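Local atomic coordinates of phenylacetaldehyde dehydrogenase (Burkholderia cenocepacia, PDB entry 4O5H), a protein that probably oxidises phenylacetaldehyde to phenylacetate with NAD+ as the electron acceptor, as a member of the aldehyde dehydrogenase family. Residues Glu15-Leu20 with Gly349-Thr354; Leu104-Ala109 with Met134-Phe139; Asn108-Ala113 with Val126-Asp131. One frame throughout, in Å; residues are numbered along the deposited sequence.

Contact 1 (Glu15-Leu20 with Gly349-Thr354)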
# COMPACT_ATOMS: atom_id res chain seq x y z
N GLU A 15 26.64 30.63 -27.76
CA GLU A 15 26.23 31.74 -26.89
C GLU A 15 26.11 31.32 -25.43
O GLU A 15 25.85 30.16 -25.14
CB GLU A 15 24.89 32.29 -27.40
CG GLU A 15 24.06 33.10 -26.43
CD GLU A 15 22.83 33.69 -27.11
OE1 GLU A 15 22.35 33.05 -28.07
OE2 GLU A 15 22.35 34.77 -26.72
N THR A 16 26.34 32.27 -24.52
CA THR A 16 26.25 32.00 -23.08
C THR A 16 25.21 32.91 -22.43
O THR A 16 24.83 33.94 -23.00
CB THR A 16 27.61 32.16 -22.36
OG1 THR A 16 27.99 33.54 -22.40
CG2 THR A 16 28.68 31.28 -23.00
N PHE A 17 24.73 32.52 -21.26
CA PHE A 17 23.60 33.20 -20.60
C PHE A 17 23.96 33.49 -19.18
O PHE A 17 24.62 32.69 -18.55
CB PHE A 17 22.39 32.27 -20.72
CG PHE A 17 21.83 32.26 -22.11
CD1 PHE A 17 21.16 33.40 -22.59
CD2 PHE A 17 22.07 31.20 -22.97
CE1 PHE A 17 20.68 33.46 -23.89
CE2 PHE A 17 21.59 31.25 -24.27
CZ PHE A 17 20.90 32.38 -24.74
N ALA A 18 23.55 34.64 -18.67
CA ALA A 18 24.02 35.11 -17.37
C ALA A 18 23.43 34.25 -16.27
O ALA A 18 22.34 33.73 -16.40
CB ALA A 18 23.64 36.56 -17.16
N LEU A 19 24.15 34.11 -15.17
CA LEU A 19 23.68 33.38 -14.03
C LEU A 19 23.73 34.32 -12.85
O LEU A 19 24.57 35.20 -12.80
CB LEU A 19 24.62 32.22 -13.73
CG LEU A 19 24.66 31.08 -14.72
CD1 LEU A 19 25.68 30.07 -14.27
CD2 LEU A 19 23.29 30.44 -14.84
N LEU A 20 22.85 34.09 -11.88
CA LEU A 20 22.92 34.85 -10.65
C LEU A 20 24.26 34.58 -9.99
O LEU A 20 24.81 33.47 -10.06
CB LEU A 20 21.78 34.47 -9.69
CG LEU A 20 20.36 34.85 -10.12
CD1 LEU A 20 19.39 34.32 -9.09
CD2 LEU A 20 20.19 36.35 -10.24
N GLY A 349 18.77 25.09 -21.91
CA GLY A 349 17.66 25.48 -21.05
C GLY A 349 17.76 26.89 -20.51
O GLY A 349 16.75 27.53 -20.22
N MET A 350 18.97 27.40 -20.42
CA MET A 350 19.14 28.75 -19.93
C MET A 350 18.78 29.83 -20.95
O MET A 350 18.65 30.99 -20.57
CB MET A 350 20.57 28.95 -19.42
CG MET A 350 20.84 28.36 -18.06
SD MET A 350 19.87 29.12 -16.74
CE MET A 350 20.27 30.85 -16.95
N ASP A 351 18.55 29.47 -22.21
CA ASP A 351 18.12 30.43 -23.24
C ASP A 351 16.61 30.58 -23.16
O ASP A 351 15.90 29.59 -23.26
CB ASP A 351 18.53 29.91 -24.63
CG ASP A 351 18.15 30.86 -25.78
OD1 ASP A 351 17.31 31.75 -25.64
OD2 ASP A 351 18.70 30.63 -26.87
N PRO A 352 16.11 31.81 -22.98
CA PRO A 352 14.68 31.99 -22.81
C PRO A 352 13.92 31.60 -24.07
O PRO A 352 12.74 31.34 -23.98
CB PRO A 352 14.52 33.49 -22.54
CG PRO A 352 15.86 34.09 -22.48
CD PRO A 352 16.89 33.03 -22.68
N ALA A 353 14.57 31.53 -25.21
CA ALA A 353 13.90 31.08 -26.42
C ALA A 353 13.68 29.56 -26.48
O ALA A 353 12.92 29.09 -27.30
CB ALA A 353 14.69 31.52 -27.65
N THR A 354 14.34 28.80 -25.61
CA THR A 354 14.34 27.36 -25.75
C THR A 354 13.00 26.80 -25.35
O THR A 354 12.49 27.12 -24.28
CB THR A 354 15.44 26.71 -24.91
OG1 THR A 354 16.71 26.94 -25.51
CG2 THR A 354 15.21 25.20 -24.80
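M350 meets the N-terminal arm through both its backbone and its side chain. Its carbonyl O lies over one face of the F17 ring, 3.8 Å from F17 CG, while its CB touches F17 CB. Beyond CB the chain folds back, bent at chi2 (-64°) and chi3 (-55°), and this curl carries the methyl CE to L19, where it packs 3.7 Å from CD2; the same methyl lies beside the A18 carbonyl. R110 and V124 also touch this side chain, so M350 fills the corner between the arm and the helices behind it.

D351 follows on the same face of F17. Its CA sits over the face, shifted toward the rim, 3.8 Å from the centroid, a CH-pi contact. Farther out, D351 CG comes within 3.3 Å of F17 CZ, with carboxylate and ring planes 35° apart. The carboxylate is steadied from its own segment: A353 N donates to D351 OD1 over 2.8 Å, reaching it from above the carboxylate plane. P352 then adds its CD, 4.0 Å from F17 CE1, at an oblique approach to the ring.

Across the interface the grip is thus van der Waals and CH-pi, an aromatic side chain of an extended arm laid against a turn. That turn combines an Asx turn at D351 with a type I beta turn from D351 to T354.

Contact 2 (Leu104-Ala109 with Met134-Phe139)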
# COMPACT_ATOMS: atom_id res chain seq x y z
N LEU A 104 11.09 30.57 1.88
CA LEU A 104 12.49 30.54 1.51
C LEU A 104 12.68 30.02 0.08
O LEU A 104 13.53 30.53 -0.63
CB LEU A 104 13.31 29.70 2.49
CG LEU A 104 13.54 30.29 3.89
CD1 LEU A 104 14.19 29.26 4.79
CD2 LEU A 104 14.45 31.51 3.83
N ILE A 105 11.89 29.03 -0.32
CA ILE A 105 11.97 28.52 -1.69
C ILE A 105 11.58 29.63 -2.69
O ILE A 105 12.30 29.89 -3.63
CB ILE A 105 11.10 27.27 -1.89
CG1 ILE A 105 11.72 26.09 -1.09
CG2 ILE A 105 10.95 26.93 -3.37
CD1 ILE A 105 10.76 24.93 -0.89
N GLU A 106 10.45 30.28 -2.41
CA GLU A 106 10.00 31.38 -3.22
C GLU A 106 11.01 32.53 -3.26
O GLU A 106 11.20 33.13 -4.29
CB GLU A 106 8.63 31.85 -2.75
CG GLU A 106 7.54 30.84 -3.13
CD GLU A 106 6.17 31.14 -2.55
OE1 GLU A 106 6.03 32.02 -1.69
OE2 GLU A 106 5.21 30.46 -2.93
N ALA A 107 11.65 32.81 -2.12
CA ALA A 107 12.62 33.93 -2.06
C ALA A 107 13.83 33.63 -2.92
O ALA A 107 14.51 34.53 -3.36
CB ALA A 107 13.04 34.23 -0.60
N ASN A 108 14.14 32.35 -3.12
CA ASN A 108 15.32 31.96 -3.86
C ASN A 108 14.96 31.19 -5.13
O ASN A 108 15.72 30.35 -5.59
CB ASN A 108 16.21 31.10 -2.95
CG ASN A 108 16.76 31.89 -1.76
OD1 ASN A 108 17.70 32.64 -1.91
ND2 ASN A 108 16.14 31.74 -0.60
N ALA A 109 13.82 31.54 -5.71
CA ALA A 109 13.25 30.79 -6.83
C ALA A 109 14.09 30.86 -8.11
O ALA A 109 14.28 29.85 -8.77
CB ALA A 109 11.84 31.28 -7.09
N MET A 134 5.72 25.25 -7.74
CA MET A 134 4.92 24.17 -7.19
C MET A 134 5.61 23.38 -6.07
O MET A 134 4.93 22.76 -5.26
CB MET A 134 4.40 23.25 -8.30
CG MET A 134 3.30 23.91 -9.15
SD MET A 134 1.82 24.23 -8.16
CE MET A 134 1.13 22.58 -8.24
N ALA A 135 6.93 23.41 -6.02
CA ALA A 135 7.66 22.85 -4.88
C ALA A 135 7.33 23.66 -3.64
O ALA A 135 7.01 23.09 -2.62
CB ALA A 135 9.14 22.84 -5.13
N ALA A 136 7.42 24.96 -3.75
CA ALA A 136 7.05 25.84 -2.65
C ALA A 136 5.60 25.64 -2.23
O ALA A 136 5.29 25.55 -1.04
CB ALA A 136 7.31 27.30 -3.01
N GLN A 137 4.69 25.60 -3.20
CA GLN A 137 3.30 25.44 -2.86
C GLN A 137 3.02 24.09 -2.21
O GLN A 137 2.12 23.99 -1.41
CB GLN A 137 2.36 25.63 -4.07
CG GLN A 137 2.33 27.05 -4.60
CD GLN A 137 1.50 28.01 -3.75
OE1 GLN A 137 1.09 27.71 -2.62
NE2 GLN A 137 1.30 29.20 -4.28
N CYS A 138 3.77 23.05 -2.60
CA CYS A 138 3.58 21.75 -1.98
C CYS A 138 3.90 21.82 -0.50
O CYS A 138 3.12 21.37 0.32
CB CYS A 138 4.47 20.70 -2.63
SG CYS A 138 4.16 19.03 -2.00
N PHE A 139 5.03 22.44 -0.12
CA PHE A 139 5.32 22.65 1.29
C PHE A 139 4.26 23.50 1.99
O PHE A 139 3.89 23.20 3.11
CB PHE A 139 6.71 23.27 1.49
CG PHE A 139 7.85 22.27 1.32
CD1 PHE A 139 8.07 21.31 2.30
CD2 PHE A 139 8.63 22.27 0.18
CE1 PHE A 139 9.08 20.37 2.15
CE2 PHE A 139 9.67 21.34 0.02
CZ PHE A 139 9.88 20.38 1.01
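I105, A136 and E106 bury the most surface in this helix-to-helix contact, with the A136 methyl received between the other two side chains. I105 CG2 stands 3.7 Å from A136 CB, and E106 CG comes in at 3.5 Å from the same carbon. With so small a side chain at A136 the backbones draw close: I105 CA and A136 CA are 5.7 Å apart.

I105 divides its two branches between two partners. CG2, anti to the backbone N, takes the alanine, whereas CG1 runs anti to the carbonyl carbon (chi1 -68°) and sends CD1 to F139. There CD1 lies 3.6 Å from F139 CD2 and a little farther from CE2, an oblique approach to the ring in which the two side chains cross at about a right angle.

This is plain apolar packing between helices 91-107 and 124-145 of the aldehyde dehydrogenase fold, and other helices join in: I105 also touches L220 of helix 215-227, and F139 rests on A192 and A196 of helix 187-201.

E106 marks the polar border. Its aliphatic part crosses beside A136 and the chain stays extended beyond CG, which takes the carboxylate past the methyl toward Q137; OE2 stops 4.3 Å from Q137 NE2. The polar partner of E106 is R140, one turn beyond A136 on the same helix, whose NH1 forms a salt bridge with OE2. Q137 OE1 receives a weak hydrogen bond from that same NH1, and the Q137 side chain also packs on P159 of the second subunit.

Contact 3 (Asn108-Ala113 with Val126-Asp131)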
# COMPACT_ATOMS: atom_id res chain seq x y z
N ASN A 108 14.14 32.35 -3.12
CA ASN A 108 15.32 31.96 -3.86
C ASN A 108 14.96 31.19 -5.13
O ASN A 108 15.72 30.35 -5.59
CB ASN A 108 16.21 31.10 -2.95
CG ASN A 108 16.76 31.89 -1.76
OD1 ASN A 108 17.70 32.64 -1.91
ND2 ASN A 108 16.14 31.74 -0.60
N ALA A 109 13.82 31.54 -5.71
CA ALA A 109 13.25 30.79 -6.83
C ALA A 109 14.09 30.86 -8.11
O ALA A 109 14.28 29.85 -8.77
CB ALA A 109 11.84 31.28 -7.09
N ARG A 110 14.63 32.01 -8.46
CA ARG A 110 15.44 32.09 -9.70
C ARG A 110 16.71 31.25 -9.60
O ARG A 110 17.04 30.52 -10.52
CB ARG A 110 15.82 33.53 -10.03
CG ARG A 110 16.68 33.66 -11.25
CD ARG A 110 15.98 33.16 -12.53
NE ARG A 110 16.91 33.15 -13.66
CZ ARG A 110 16.54 33.06 -14.93
NH1 ARG A 110 15.28 32.91 -15.25
NH2 ARG A 110 17.45 33.11 -15.89
N GLU A 111 17.41 31.33 -8.46
CA GLU A 111 18.59 30.52 -8.27
C GLU A 111 18.27 29.01 -8.36
O GLU A 111 18.96 28.27 -9.02
CB GLU A 111 19.20 30.79 -6.87
CG GLU A 111 20.40 29.93 -6.60
CD GLU A 111 20.86 30.01 -5.15
OE1 GLU A 111 20.26 30.79 -4.36
OE2 GLU A 111 21.78 29.25 -4.82
N LEU A 112 17.21 28.59 -7.69
CA LEU A 112 16.80 27.18 -7.78
C LEU A 112 16.47 26.77 -9.19
O LEU A 112 16.82 25.66 -9.61
CB LEU A 112 15.60 26.92 -6.86
CG LEU A 112 15.95 26.90 -5.34
CD1 LEU A 112 14.70 26.99 -4.48
CD2 LEU A 112 16.71 25.65 -5.02
N ALA A 113 15.83 27.65 -9.94
CA ALA A 113 15.50 27.38 -11.34
C ALA A 113 16.74 27.25 -12.20
O ALA A 113 16.83 26.37 -13.03
CB ALA A 113 14.60 28.46 -11.91
N VAL A 126 10.58 27.40 -17.34
CA VAL A 126 9.61 26.42 -16.93
C VAL A 126 9.97 25.93 -15.55
O VAL A 126 9.09 25.78 -14.70
CB VAL A 126 9.53 25.23 -17.92
CG1 VAL A 126 8.54 24.21 -17.45
CG2 VAL A 126 9.11 25.71 -19.33
N ALA A 127 11.25 25.67 -15.30
CA ALA A 127 11.73 25.32 -13.96
C ALA A 127 11.27 26.36 -12.93
O ALA A 127 10.87 26.01 -11.84
CB ALA A 127 13.25 25.20 -13.93
N GLN A 128 11.33 27.64 -13.28
CA GLN A 128 10.98 28.69 -12.33
C GLN A 128 9.47 28.78 -12.11
O GLN A 128 9.00 28.76 -10.96
CB GLN A 128 11.51 30.03 -12.82
CG GLN A 128 11.46 31.09 -11.76
CD GLN A 128 12.22 32.35 -12.14
OE1 GLN A 128 12.87 32.44 -13.18
NE2 GLN A 128 12.13 33.34 -11.28
N GLY A 129 8.70 28.82 -13.23
CA GLY A 129 7.28 29.01 -13.15
C GLY A 129 6.46 27.78 -12.79
O GLY A 129 5.34 27.89 -12.30
N LEU A 130 6.98 26.60 -13.06
CA LEU A 130 6.30 25.37 -12.67
C LEU A 130 7.01 24.65 -11.50
O LEU A 130 6.48 24.61 -10.41
CB LEU A 130 6.15 24.43 -13.82
CG LEU A 130 5.41 23.15 -13.42
CD1 LEU A 130 3.92 23.41 -13.30
CD2 LEU A 130 5.59 22.05 -14.42
N ASP A 131 8.19 24.08 -11.75
CA ASP A 131 8.85 23.25 -10.77
C ASP A 131 9.03 23.97 -9.43
O ASP A 131 8.62 23.46 -8.39
CB ASP A 131 10.22 22.76 -11.24
CG ASP A 131 10.15 21.93 -12.48
OD1 ASP A 131 9.56 22.41 -13.50
OD2 ASP A 131 10.74 20.80 -12.49
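Q128 reaches from helix 124-145 across to helix 109-120, and buries more surface here than any other residue. It starts against A113, with Q128 CB 3.6 Å from A113 CB. CG leaves CB anti to the backbone N (chi1 -167°), still 4.1 Å from A113 CB, and the extended chain then passes along helix 109-120 toward R110. The amide carbon CD settles 4.0 Å from R110 CA. At the tip the two amide atoms part: NE2 lies near R110 CA and CB, and OE1 turns to the guanidinium.

R110 NH1 donates to Q128 OE1 over 3.2 Å, a nearly straight bond (168° at the hydrogen) that meets the oxygen almost head-on, close to the line of its C=O bond. OE1 sits at the guanidinium edge, in its plane, while the amide plane is turned 64° from it. A bend at R110 chi2 brings CD alongside, 3.3 Å from Q128 OE1.

Behind the glutamine, A113 CB and A127 CB meet at 4.1 Å. Two successive helices thus pack at small alanines with a polar rim, the axes of the short segments 8.4 Å apart. R110 NE pairs with the charged E114, through OE2, and NH1 with the neutral Q128 amide, which should restrict the guanidinium's rotation. Since the bond across the helices is to a neutral amide, the arginine's charge is probably balanced mainly by E114.

In the fold
Contact 2 is the buried one, contact 3 is partly buried and contact 1 lies at the surface, its centre about 24 Å from the centre of the chain. Contacts 2 and 3 both use helix 124-145, against the successive helices 91-107 and 109-120, which meet at N108 and A109; each also touches the second subunit. Contact 1 instead brings the N-terminal arm to a loop far along the sequence, and joins contact 3 where L20 and M350 pack on R110. Chemistry differs with place: aliphatic and aromatic carbons inside; alanines plus an arginine-amide bond midway; an aromatic ring against a turn outside.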